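Local coordinates for alpha-glucosidase (PDB 6PNR), which belongs to glycoside hydrolase family 31 and, as a sulfoquinovosidase, probably hydrolyses alpha-glycosides of the sulfonated sugar sulfoquinovose, at residues 255-258 / 259-263; 542-545 / 546-550; 373-377 / 378-382; 307-311 / 312-316. All coordinates share one frame; numbering follows the deposited sequence.

Interaction 1 (255-258 / 259-263)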
loop_
_atom_site.group_PDB
_atom_site.type_symbol
_atom_site.label_atom_id
_atom_site.label_comp_id
_atom_site.label_asym_id
_atom_site.label_seq_id
_atom_site.Cartn_x
_atom_site.Cartn_y
_atom_site.Cartn_z
ATOM N N GLY A 255 -37.633 -13.016 -26.370
ATOM C CA GLY A 255 -37.360 -14.397 -26.729
ATOM C C GLY A 255 -36.824 -15.215 -25.568
ATOM O O GLY A 255 -37.215 -16.369 -25.378
ATOM N N LEU A 256 -35.916 -14.633 -24.781
ATOM C CA LEU A 256 -35.370 -15.342 -23.625
ATOM C C LEU A 256 -36.419 -15.510 -22.528
ATOM O O LEU A 256 -36.411 -16.511 -21.796
ATOM C CB LEU A 256 -34.138 -14.598 -23.101
ATOM C CG LEU A 256 -32.872 -14.864 -23.930
ATOM C CD1 LEU A 256 -31.752 -13.920 -23.551
ATOM C CD2 LEU A 256 -32.447 -16.292 -23.766
ATOM N N LEU A 257 -37.322 -14.542 -22.396
ATOM C CA LEU A 257 -38.464 -14.703 -21.501
ATOM C C LEU A 257 -39.282 -15.930 -21.882
ATOM O O LEU A 257 -39.559 -16.797 -21.044
ATOM C CB LEU A 257 -39.332 -13.449 -21.557
ATOM C CG LEU A 257 -40.658 -13.527 -20.801
ATOM C CD1 LEU A 257 -40.394 -13.889 -19.340
ATOM C CD2 LEU A 257 -41.359 -12.174 -20.922
ATOM N N ASP A 258 -39.666 -16.022 -23.159
ATOM C CA ASP A 258 -40.399 -17.187 -23.646
ATOM C C ASP A 258 -39.644 -18.482 -23.370
ATOM O O ASP A 258 -40.236 -19.468 -22.911
ATOM C CB ASP A 258 -40.682 -17.027 -25.142
ATOM C CG ASP A 258 -41.591 -15.842 -25.440
ATOM O OD1 ASP A 258 -42.411 -15.488 -24.565
ATOM O OD2 ASP A 258 -41.491 -15.264 -26.546
ATOM N N LYS A 259 -38.331 -18.501 -23.640
ATOM C CA LYS A 259 -37.525 -19.691 -23.371
ATOM C C LYS A 259 -37.561 -20.050 -21.893
ATOM O O LYS A 259 -37.738 -21.217 -21.520
ATOM C CB LYS A 259 -36.072 -19.453 -23.825
ATOM C CG LYS A 259 -35.170 -20.672 -23.693
ATOM C CD LYS A 259 -33.736 -20.333 -24.109
ATOM C CE LYS A 259 -32.957 -21.594 -24.462
ATOM N NZ LYS A 259 -31.594 -21.307 -25.017
ATOM N N THR A 260 -37.401 -19.050 -21.032
ATOM C CA THR A 260 -37.432 -19.301 -19.594
ATOM C C THR A 260 -38.770 -19.898 -19.169
ATOM O O THR A 260 -38.821 -20.930 -18.483
ATOM C CB THR A 260 -37.149 -17.996 -18.854
ATOM O OG1 THR A 260 -35.865 -17.509 -19.271
ATOM C CG2 THR A 260 -37.156 -18.225 -17.342
ATOM N N LEU A 261 -39.864 -19.281 -19.606
ATOM C CA LEU A 261 -41.193 -19.806 -19.306
ATOM C C LEU A 261 -41.396 -21.192 -19.913
ATOM O O LEU A 261 -42.018 -22.064 -19.292
ATOM C CB LEU A 261 -42.263 -18.836 -19.807
ATOM C CG LEU A 261 -42.308 -17.471 -19.111
ATOM C CD1 LEU A 261 -43.116 -16.472 -19.940
ATOM C CD2 LEU A 261 -42.881 -17.592 -17.702
ATOM N N ASP A 262 -40.891 -21.414 -21.129
ATOM C CA ASP A 262 -41.046 -22.729 -21.751
ATOM C C ASP A 262 -40.369 -23.814 -20.929
ATOM O O ASP A 262 -40.812 -24.969 -20.941
ATOM C CB ASP A 262 -40.483 -22.726 -23.174
ATOM C CG ASP A 262 -40.530 -24.107 -23.821
ATOM O OD1 ASP A 262 -41.646 -24.600 -24.108
ATOM O OD2 ASP A 262 -39.448 -24.704 -24.022
ATOM N N ARG A 263 -39.309 -23.464 -20.199
ATOM C CA ARG A 263 -38.597 -24.393 -19.338
ATOM C C ARG A 263 -39.206 -24.474 -17.940
ATOM O O ARG A 263 -38.569 -25.016 -17.033
ATOM C CB ARG A 263 -37.112 -24.001 -19.254
ATOM C CG ARG A 263 -36.203 -24.754 -20.239
ATOM C CD ARG A 263 -36.681 -24.656 -21.679
ATOM N NE ARG A 263 -35.592 -24.965 -22.612
ATOM C CZ ARG A 263 -35.596 -24.635 -23.896
ATOM N NH1 ARG A 263 -36.638 -23.986 -24.419
ATOM N NH2 ARG A 263 -34.559 -24.946 -24.654
#
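Leu256 O accepts two hydrogen bonds from Thr260, one from its backbone N and one from its hydroxyl OG1, each 2.8 Å long, and the two donors come from opposite faces of the carbonyl plane. With chi1 at -59°, OG1 stands beside the backbone N of Thr260, within reach of the carbonyl one turn earlier. Thr260 OG1 is also hydrogen-bonded to the Tyr534 hydroxyl, which accounts for this polar atom in a buried place. A valine here would lack the hydroxyl, and Tyr534 would probably be left without this partner while Leu256 O kept a backbone donor alone. The other carbonyls of the turn are met by main-chain donors: Gly255 O by Lys259 N (3.0 Å), Leu257 O by Leu261 N in an almost straight bond (2.9 Å, 175° at the hydrogen), and Asp258 O by Asp262 N (2.7 Å). Lys259 runs out extended to give its NZ to Tyr535 O. On the inward flank Leu257 and Leu261 lie side by side, CD1 to CD1 3.8 Å, and both touch Val267. This is the last stretch of helix 250-262, the crossover helix of a beta-alpha-beta unit of the TIM barrel, joining strands 242-245 and 267-271.

Interaction 2 (542-545 / 546-550)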
loop_
_atom_site.group_PDB
_atom_site.type_symbol
_atom_site.label_atom_id
_atom_site.label_comp_id
_atom_site.label_asym_id
_atom_site.label_seq_id
_atom_site.Cartn_x
_atom_site.Cartn_y
_atom_site.Cartn_z
ATOM N N GLU A 542 -33.449 -26.588 -15.801
ATOM C CA GLU A 542 -34.263 -27.513 -15.021
ATOM C C GLU A 542 -33.992 -27.358 -13.530
ATOM O O GLU A 542 -34.927 -27.364 -12.718
ATOM C CB GLU A 542 -33.996 -28.949 -15.476
ATOM C CG GLU A 542 -34.396 -29.210 -16.926
ATOM C CD GLU A 542 -33.727 -30.457 -17.509
ATOM O OE1 GLU A 542 -33.267 -31.310 -16.711
ATOM O OE2 GLU A 542 -33.654 -30.576 -18.759
ATOM N N ARG A 543 -32.717 -27.204 -13.157
ATOM C CA ARG A 543 -32.361 -26.975 -11.759
ATOM C C ARG A 543 -32.911 -25.648 -11.252
ATOM O O ARG A 543 -33.414 -25.565 -10.128
ATOM C CB ARG A 543 -30.838 -27.006 -11.597
ATOM C CG ARG A 543 -30.223 -28.395 -11.654
ATOM C CD ARG A 543 -28.704 -28.273 -11.721
ATOM N NE ARG A 543 -28.032 -29.565 -11.677
ATOM C CZ ARG A 543 -27.740 -30.200 -10.549
ATOM N NH1 ARG A 543 -28.070 -29.658 -9.380
ATOM N NH2 ARG A 543 -27.117 -31.370 -10.587
ATOM N N LEU A 544 -32.779 -24.586 -12.050
ATOM C CA LEU A 544 -33.246 -23.275 -11.626
ATOM C C LEU A 544 -34.761 -23.277 -11.417
ATOM O O LEU A 544 -35.271 -22.633 -10.491
ATOM C CB LEU A 544 -32.824 -22.227 -12.662
ATOM C CG LEU A 544 -33.153 -20.767 -12.367
ATOM C CD1 LEU A 544 -32.531 -20.364 -11.042
ATOM C CD2 LEU A 544 -32.620 -19.902 -13.499
ATOM N N ALA A 545 -35.496 -24.003 -12.265
ATOM C CA ALA A 545 -36.937 -24.144 -12.064
ATOM C C ALA A 545 -37.253 -24.644 -10.659
ATOM O O ALA A 545 -38.154 -24.123 -9.989
ATOM C CB ALA A 545 -37.520 -25.102 -13.108
ATOM N N ARG A 546 -36.514 -25.653 -10.193
ATOM C CA ARG A 546 -36.699 -26.145 -8.833
ATOM C C ARG A 546 -36.364 -25.074 -7.796
ATOM O O ARG A 546 -37.141 -24.838 -6.860
ATOM C CB ARG A 546 -35.854 -27.396 -8.620
ATOM C CG ARG A 546 -35.631 -27.769 -7.154
ATOM C CD ARG A 546 -34.869 -29.080 -7.063
ATOM N NE ARG A 546 -34.572 -29.474 -5.698
ATOM C CZ ARG A 546 -33.593 -28.965 -4.963
ATOM N NH1 ARG A 546 -32.798 -28.009 -5.454
ATOM N NH2 ARG A 546 -33.409 -29.416 -3.729
ATOM N N LEU A 547 -35.211 -24.405 -7.951
ATOM C CA LEU A 547 -34.804 -23.406 -6.965
ATOM C C LEU A 547 -35.813 -22.267 -6.886
ATOM O O LEU A 547 -36.156 -21.802 -5.793
ATOM C CB LEU A 547 -33.407 -22.864 -7.298
ATOM C CG LEU A 547 -32.271 -23.902 -7.415
ATOM C CD1 LEU A 547 -30.954 -23.260 -7.836
ATOM C CD2 LEU A 547 -32.081 -24.710 -6.133
ATOM N N VAL A 548 -36.298 -21.805 -8.034
ATOM C CA VAL A 548 -37.256 -20.711 -8.034
ATOM C C VAL A 548 -38.587 -21.176 -7.452
ATOM O O VAL A 548 -39.252 -20.432 -6.722
ATOM C CB VAL A 548 -37.399 -20.154 -9.461
ATOM C CG1 VAL A 548 -38.586 -19.221 -9.567
ATOM C CG2 VAL A 548 -36.091 -19.438 -9.880
ATOM N N ASP A 549 -38.989 -22.415 -7.750
ATOM C CA ASP A 549 -40.204 -22.954 -7.142
ATOM C C ASP A 549 -40.083 -22.977 -5.623
ATOM O O ASP A 549 -41.008 -22.559 -4.923
ATOM C CB ASP A 549 -40.502 -24.351 -7.694
ATOM C CG ASP A 549 -41.898 -24.858 -7.313
ATOM O OD1 ASP A 549 -42.776 -24.035 -6.986
ATOM O OD2 ASP A 549 -42.112 -26.089 -7.346
ATOM N N VAL A 550 -38.929 -23.406 -5.098
ATOM C CA VAL A 550 -38.706 -23.352 -3.655
ATOM C C VAL A 550 -38.901 -21.933 -3.134
ATOM O O VAL A 550 -39.548 -21.719 -2.100
ATOM C CB VAL A 550 -37.311 -23.900 -3.300
ATOM C CG1 VAL A 550 -36.977 -23.602 -1.848
ATOM C CG2 VAL A 550 -37.253 -25.397 -3.552
HETATM O O HOH W 1 -32.118 -27.426 -8.271
#
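Leu544 carries its CG opposite the backbone N (chi1 -177°), and Val548, one turn later, sets CG1 opposite its own backbone N (chi1 168°), which leaves CG2 beside that N; these two rotations bring Leu544 CD1 to 3.9 Å from Val548 CG2. It is an i to i+4 contact on the long helix 538-568 of the TIM-barrel domain, and the two side chains cross obliquely on the face that both turn to Leu242 of strand 242-245. Leu544 also packs on Phe507 and Ala511 of helix 504-514. Beneath the pair, Val548 N gives Leu544 O a 2.8 Å hydrogen bond. The next bond, Asp549 N to Ala545 O, is 2.9 Å, whereas Arg546 N to Glu542 O is weak at 3.4 Å. A different flank is polar. The buried Asp549 is held by salt bridges to Lys266 and Lys664 and by the hydroxyl of Tyr665, a setting that would favour its negative charge. Arg546 stretches out fully from CG to NE, and its guanidinium reaches the C-terminal part of the chain, bonding Gly642 O and Tyr665 O and making cation-pi contacts with Trp625 and Tyr643. Arg543 O has two donors: Leu547 N, 3.1 Å away and in the carbonyl plane, and a water at 2.9 Å, which in turn accepts from Arg546 NH1 at 3.0 Å.

Interaction 3 (373-377 / 378-382)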
loop_
_atom_site.group_PDB
_atom_site.type_symbol
_atom_site.label_atom_id
_atom_site.label_comp_id
_atom_site.label_asym_id
_atom_site.label_seq_id
_atom_site.Cartn_x
_atom_site.Cartn_y
_atom_site.Cartn_z
ATOM N N ASP A 373 -38.837 14.086 -12.260
ATOM C CA ASP A 373 -39.819 14.060 -13.344
ATOM C C ASP A 373 -39.375 13.154 -14.492
ATOM O O ASP A 373 -40.223 12.565 -15.174
ATOM C CB ASP A 373 -40.082 15.477 -13.864
ATOM C CG ASP A 373 -40.949 16.307 -12.912
ATOM O OD1 ASP A 373 -41.599 15.737 -12.011
ATOM O OD2 ASP A 373 -40.980 17.542 -13.076
ATOM N N ILE A 374 -38.063 13.044 -14.720
ATOM C CA ILE A 374 -37.530 12.101 -15.711
ATOM C C ILE A 374 -37.923 10.667 -15.358
ATOM O O ILE A 374 -38.302 9.877 -16.233
ATOM C CB ILE A 374 -35.999 12.261 -15.821
ATOM C CG1 ILE A 374 -35.645 13.564 -16.541
ATOM C CG2 ILE A 374 -35.355 11.057 -16.526
ATOM C CD1 ILE A 374 -34.167 13.844 -16.592
ATOM N N ILE A 375 -37.835 10.307 -14.074
ATOM C CA ILE A 375 -38.225 8.967 -13.642
ATOM C C ILE A 375 -39.732 8.773 -13.806
ATOM O O ILE A 375 -40.189 7.748 -14.335
ATOM C CB ILE A 375 -37.773 8.707 -12.189
ATOM C CG1 ILE A 375 -36.243 8.851 -12.063
ATOM C CG2 ILE A 375 -38.279 7.333 -11.702
ATOM C CD1 ILE A 375 -35.730 8.817 -10.623
ATOM N N LYS A 376 -40.527 9.764 -13.373
ATOM C CA LYS A 376 -41.982 9.649 -13.495
ATOM C C LYS A 376 -42.411 9.517 -14.952
ATOM O O LYS A 376 -43.241 8.666 -15.296
ATOM C CB LYS A 376 -42.667 10.863 -12.865
ATOM C CG LYS A 376 -42.486 11.012 -11.366
ATOM C CD LYS A 376 -43.296 12.232 -10.881
ATOM C CE LYS A 376 -43.025 12.565 -9.433
ATOM N NZ LYS A 376 -43.896 13.702 -8.996
ATOM N N GLU A 377 -41.842 10.350 -15.824
ATOM C CA GLU A 377 -42.308 10.437 -17.205
ATOM C C GLU A 377 -41.824 9.259 -18.046
ATOM O O GLU A 377 -42.601 8.670 -18.802
ATOM C CB GLU A 377 -41.850 11.761 -17.834
ATOM C CG GLU A 377 -42.305 11.957 -19.289
ATOM C CD GLU A 377 -41.821 13.281 -19.904
ATOM O OE1 GLU A 377 -41.082 14.027 -19.234
ATOM O OE2 GLU A 377 -42.178 13.570 -21.064
ATOM N N TYR A 378 -40.544 8.900 -17.936
ATOM C CA TYR A 378 -39.946 7.974 -18.893
ATOM C C TYR A 378 -39.735 6.565 -18.356
ATOM O O TYR A 378 -39.539 5.641 -19.154
ATOM C CB TYR A 378 -38.606 8.526 -19.393
ATOM C CG TYR A 378 -38.712 9.846 -20.118
ATOM C CD1 TYR A 378 -39.373 9.938 -21.341
ATOM C CD2 TYR A 378 -38.119 10.993 -19.605
ATOM C CE1 TYR A 378 -39.451 11.139 -22.024
ATOM C CE2 TYR A 378 -38.193 12.203 -20.281
ATOM C CZ TYR A 378 -38.862 12.267 -21.493
ATOM O OH TYR A 378 -38.939 13.462 -22.173
ATOM N N THR A 379 -39.770 6.373 -17.041
ATOM C CA THR A 379 -39.729 5.029 -16.479
ATOM C C THR A 379 -41.136 4.640 -16.017
ATOM O O THR A 379 -41.805 3.827 -16.671
ATOM C CB THR A 379 -38.676 4.959 -15.357
ATOM O OG1 THR A 379 -37.362 5.070 -15.929
ATOM C CG2 THR A 379 -38.767 3.645 -14.576
ATOM N N LEU A 380 -41.619 5.238 -14.924
ATOM C CA LEU A 380 -42.970 4.934 -14.456
ATOM C C LEU A 380 -44.016 5.245 -15.522
ATOM O O LEU A 380 -45.008 4.517 -15.662
ATOM C CB LEU A 380 -43.276 5.717 -13.179
ATOM C CG LEU A 380 -42.433 5.415 -11.941
ATOM C CD1 LEU A 380 -42.445 6.598 -10.963
ATOM C CD2 LEU A 380 -42.943 4.134 -11.271
ATOM N N GLY A 381 -43.811 6.321 -16.282
ATOM C CA GLY A 381 -44.778 6.750 -17.279
ATOM C C GLY A 381 -45.030 5.771 -18.412
ATOM O O GLY A 381 -46.043 5.899 -19.106
ATOM N N ILE A 382 -44.136 4.806 -18.641
ATOM C CA ILE A 382 -44.398 3.800 -19.661
ATOM C C ILE A 382 -44.745 2.448 -19.051
ATOM O O ILE A 382 -44.822 1.449 -19.775
ATOM C CB ILE A 382 -43.237 3.664 -20.669
ATOM C CG1 ILE A 382 -41.955 3.170 -20.008
ATOM C CG2 ILE A 382 -42.957 4.977 -21.379
ATOM C CD1 ILE A 382 -40.827 2.948 -21.023
HETATM O O HOH W 2 -36.614 7.536 -16.792
#
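Glu377 lies alongside Tyr378, over one face of its ring. The tyrosine CB sits 3.5 Å from Ile374 O, the carbonyl that accepts the backbone N of Tyr378 at 3.0 Å. With chi1 at -61°, the ring CG is beside that N, and CD2 comes up to Ile374 CG2 at 4.1 Å. Over the ring face Glu377 CG stands 3.9 Å from the centroid, almost on the normal, in a CH-pi contact. Farther out the carboxylate lies nearly flat over the rim, its plane 16° from that of the ring, with Glu377 CD 3.5 Å from Tyr378 CZ; at the tip Tyr378 OH is 3.4 Å from Glu377 OE2. An alanine here would strip this face away and is likely to leave the Glu377 chain free to turn, with Ile374 CG2 and Leu329 losing their aromatic neighbour. Ile374 O also accepts from a water that takes the hydroxyl hydrogen of Thr379 OG1. Ile375 O accepts from both Thr379 N (3.1 Å) and Leu380 N (2.9 Å), the second being an i to i+5 bond. That widening is a pi-type turn, near the end of helix 365-380, which precedes strand 386-389 of the TIM barrel.

Interaction 4 (307-311 / 312-316)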
loop_
_atom_site.group_PDB
_atom_site.type_symbol
_atom_site.label_atom_id
_atom_site.label_comp_id
_atom_site.label_asym_id
_atom_site.label_seq_id
_atom_site.Cartn_x
_atom_site.Cartn_y
_atom_site.Cartn_z
ATOM N N GLU A 307 -48.466 -6.143 -22.868
ATOM C CA GLU A 307 -48.695 -7.542 -23.221
ATOM C C GLU A 307 -48.176 -8.483 -22.143
ATOM O O GLU A 307 -48.880 -9.413 -21.730
ATOM C CB GLU A 307 -48.039 -7.867 -24.560
ATOM C CG GLU A 307 -48.513 -7.012 -25.711
ATOM C CD GLU A 307 -47.742 -7.302 -26.987
ATOM O OE1 GLU A 307 -46.993 -8.309 -27.008
ATOM O OE2 GLU A 307 -47.881 -6.523 -27.958
ATOM N N ILE A 308 -46.940 -8.269 -21.676
ATOM C CA ILE A 308 -46.422 -9.219 -20.696
ATOM C C ILE A 308 -47.088 -9.011 -19.335
ATOM O O ILE A 308 -47.233 -9.969 -18.565
ATOM C CB ILE A 308 -44.879 -9.160 -20.603
ATOM C CG1 ILE A 308 -44.400 -7.830 -20.034
ATOM C CG2 ILE A 308 -44.236 -9.423 -21.958
ATOM C CD1 ILE A 308 -42.946 -7.851 -19.664
ATOM N N ASN A 309 -47.504 -7.774 -19.012
ATOM C CA ASN A 309 -48.290 -7.540 -17.799
ATOM C C ASN A 309 -49.549 -8.402 -17.782
ATOM O O ASN A 309 -49.898 -8.988 -16.749
ATOM C CB ASN A 309 -48.704 -6.072 -17.691
ATOM C CG ASN A 309 -47.578 -5.169 -17.241
ATOM O OD1 ASN A 309 -46.469 -5.623 -16.935
ATOM N ND2 ASN A 309 -47.853 -3.869 -17.213
ATOM N N ALA A 310 -50.250 -8.475 -18.919
ATOM C CA ALA A 310 -51.462 -9.285 -18.990
ATOM C C ALA A 310 -51.173 -10.762 -18.752
ATOM O O ALA A 310 -52.096 -11.521 -18.436
ATOM C CB ALA A 310 -52.151 -9.084 -20.347
ATOM N N LYS A 311 -49.915 -11.184 -18.879
ATOM C CA LYS A 311 -49.501 -12.548 -18.575
ATOM C C LYS A 311 -48.922 -12.694 -17.175
ATOM O O LYS A 311 -48.358 -13.747 -16.862
ATOM C CB LYS A 311 -48.476 -13.036 -19.604
ATOM C CG LYS A 311 -49.029 -13.241 -21.001
ATOM C CD LYS A 311 -47.909 -13.596 -21.995
ATOM C CE LYS A 311 -47.082 -14.809 -21.529
ATOM N NZ LYS A 311 -45.935 -15.146 -22.439
ATOM N N GLY A 312 -49.041 -11.667 -16.329
ATOM C CA GLY A 312 -48.544 -11.755 -14.969
ATOM C C GLY A 312 -47.073 -11.445 -14.790
ATOM O O GLY A 312 -46.480 -11.871 -13.793
ATOM N N ILE A 313 -46.453 -10.717 -15.719
ATOM C CA ILE A 313 -45.007 -10.508 -15.690
ATOM C C ILE A 313 -44.725 -9.014 -15.717
ATOM O O ILE A 313 -45.259 -8.293 -16.568
ATOM C CB ILE A 313 -44.310 -11.227 -16.862
ATOM C CG1 ILE A 313 -44.517 -12.732 -16.716
ATOM C CG2 ILE A 313 -42.806 -10.900 -16.907
ATOM C CD1 ILE A 313 -44.211 -13.501 -17.950
ATOM N N LYS A 314 -43.874 -8.553 -14.799
ATOM C CA LYS A 314 -43.538 -7.134 -14.760
ATOM C C LYS A 314 -42.299 -6.841 -15.611
ATOM O O LYS A 314 -41.537 -7.744 -15.973
ATOM C CB LYS A 314 -43.316 -6.679 -13.314
ATOM C CG LYS A 314 -44.528 -6.937 -12.349
ATOM C CD LYS A 314 -45.839 -6.385 -12.905
ATOM C CE LYS A 314 -46.990 -6.536 -11.887
ATOM N NZ LYS A 314 -48.292 -6.070 -12.462
ATOM N N PHE A 315 -42.105 -5.558 -15.939
ATOM C CA PHE A 315 -40.924 -5.111 -16.671
ATOM C C PHE A 315 -40.125 -4.182 -15.767
ATOM O O PHE A 315 -40.698 -3.280 -15.146
ATOM C CB PHE A 315 -41.299 -4.399 -17.975
ATOM C CG PHE A 315 -40.113 -4.090 -18.867
ATOM C CD1 PHE A 315 -39.314 -2.972 -18.630
ATOM C CD2 PHE A 315 -39.799 -4.913 -19.941
ATOM C CE1 PHE A 315 -38.217 -2.683 -19.444
ATOM C CE2 PHE A 315 -38.708 -4.625 -20.761
ATOM C CZ PHE A 315 -37.921 -3.511 -20.509
ATOM N N LEU A 316 -38.813 -4.410 -15.682
ATOM C CA LEU A 316 -37.922 -3.608 -14.849
ATOM C C LEU A 316 -36.797 -3.010 -15.685
ATOM O O LEU A 316 -36.314 -3.624 -16.640
ATOM C CB LEU A 316 -37.321 -4.427 -13.686
ATOM C CG LEU A 316 -38.324 -4.985 -12.657
ATOM C CD1 LEU A 316 -38.961 -6.310 -13.117
ATOM C CD2 LEU A 316 -37.679 -5.132 -11.289
HETATM O O HOH W 3 -48.806 -8.151 -14.266
#
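Gly312 takes a positive phi (84°) and, as the C-prime residue of a Schellman motif, bends the chain out of helix 301-310 with two backward hydrogen bonds: Gly312 N to Asn309 O at 2.8 Å and Ile313 N to Ile308 O at 3.0 Å. In the first the donor stands well above the carbonyl plane (61° out of it). Ile308 O has a second donor, Lys311 N, on the opposite face of its plane from Ile313 N. At Gly312 a CB would probably be jammed against Lys311 O, which suits a glycine. The apolar half of the motif rests on Ile308, whose CG1 occupies the crowded position between backbone N and carbonyl carbon (chi1 67°). From there its CD1 reaches Ile313 CG2 at 4.1 Å and Phe315 CB at 4.2 Å, lying at the edge of the Phe315 ring. Ile308 and Phe315 also share Phe254 of helix 250-262 and Ile270 of strand 267-271. On the polar side, Lys314 bends at chi2, and its NZ gives a hydrogen bond to a water at 2.8 Å that itself donates to Asn309 O at 2.8 Å; the lysine also makes a cation-pi contact with Trp237. Carbonyls at the helix end are thus supplied with donors by the turn itself and by this water, and the nearby ammonium group would probably offset the partial negative charge at the helix C-terminus.

Interactions 1 and 4 touch: Leu261 CD1 lies 3.7 Å from Ile313 CD1 and Leu257 CD2 4.1 Å from Ile308 CG2, joining consecutive helices of the barrel. Interaction 1 also meets interaction 2, Arg263 O to Ala545 CB at 4.1 Å, and Tyr534 touches both Thr260 and Leu544. Interaction 3 stands apart, its nearest atoms about 6 Å from interaction 4 and about 23 Å from interaction 2, yet Thr379 and Phe315 both pack on Trp275 and Ile384. None of the four segments contributes a residue to the inhibitor pocket. Strand 314-319, which interaction 4 opens, carries the pocket residue Tyr318, and interaction 3 precedes strand 386-389, with Met388 and, just beyond, Asp390.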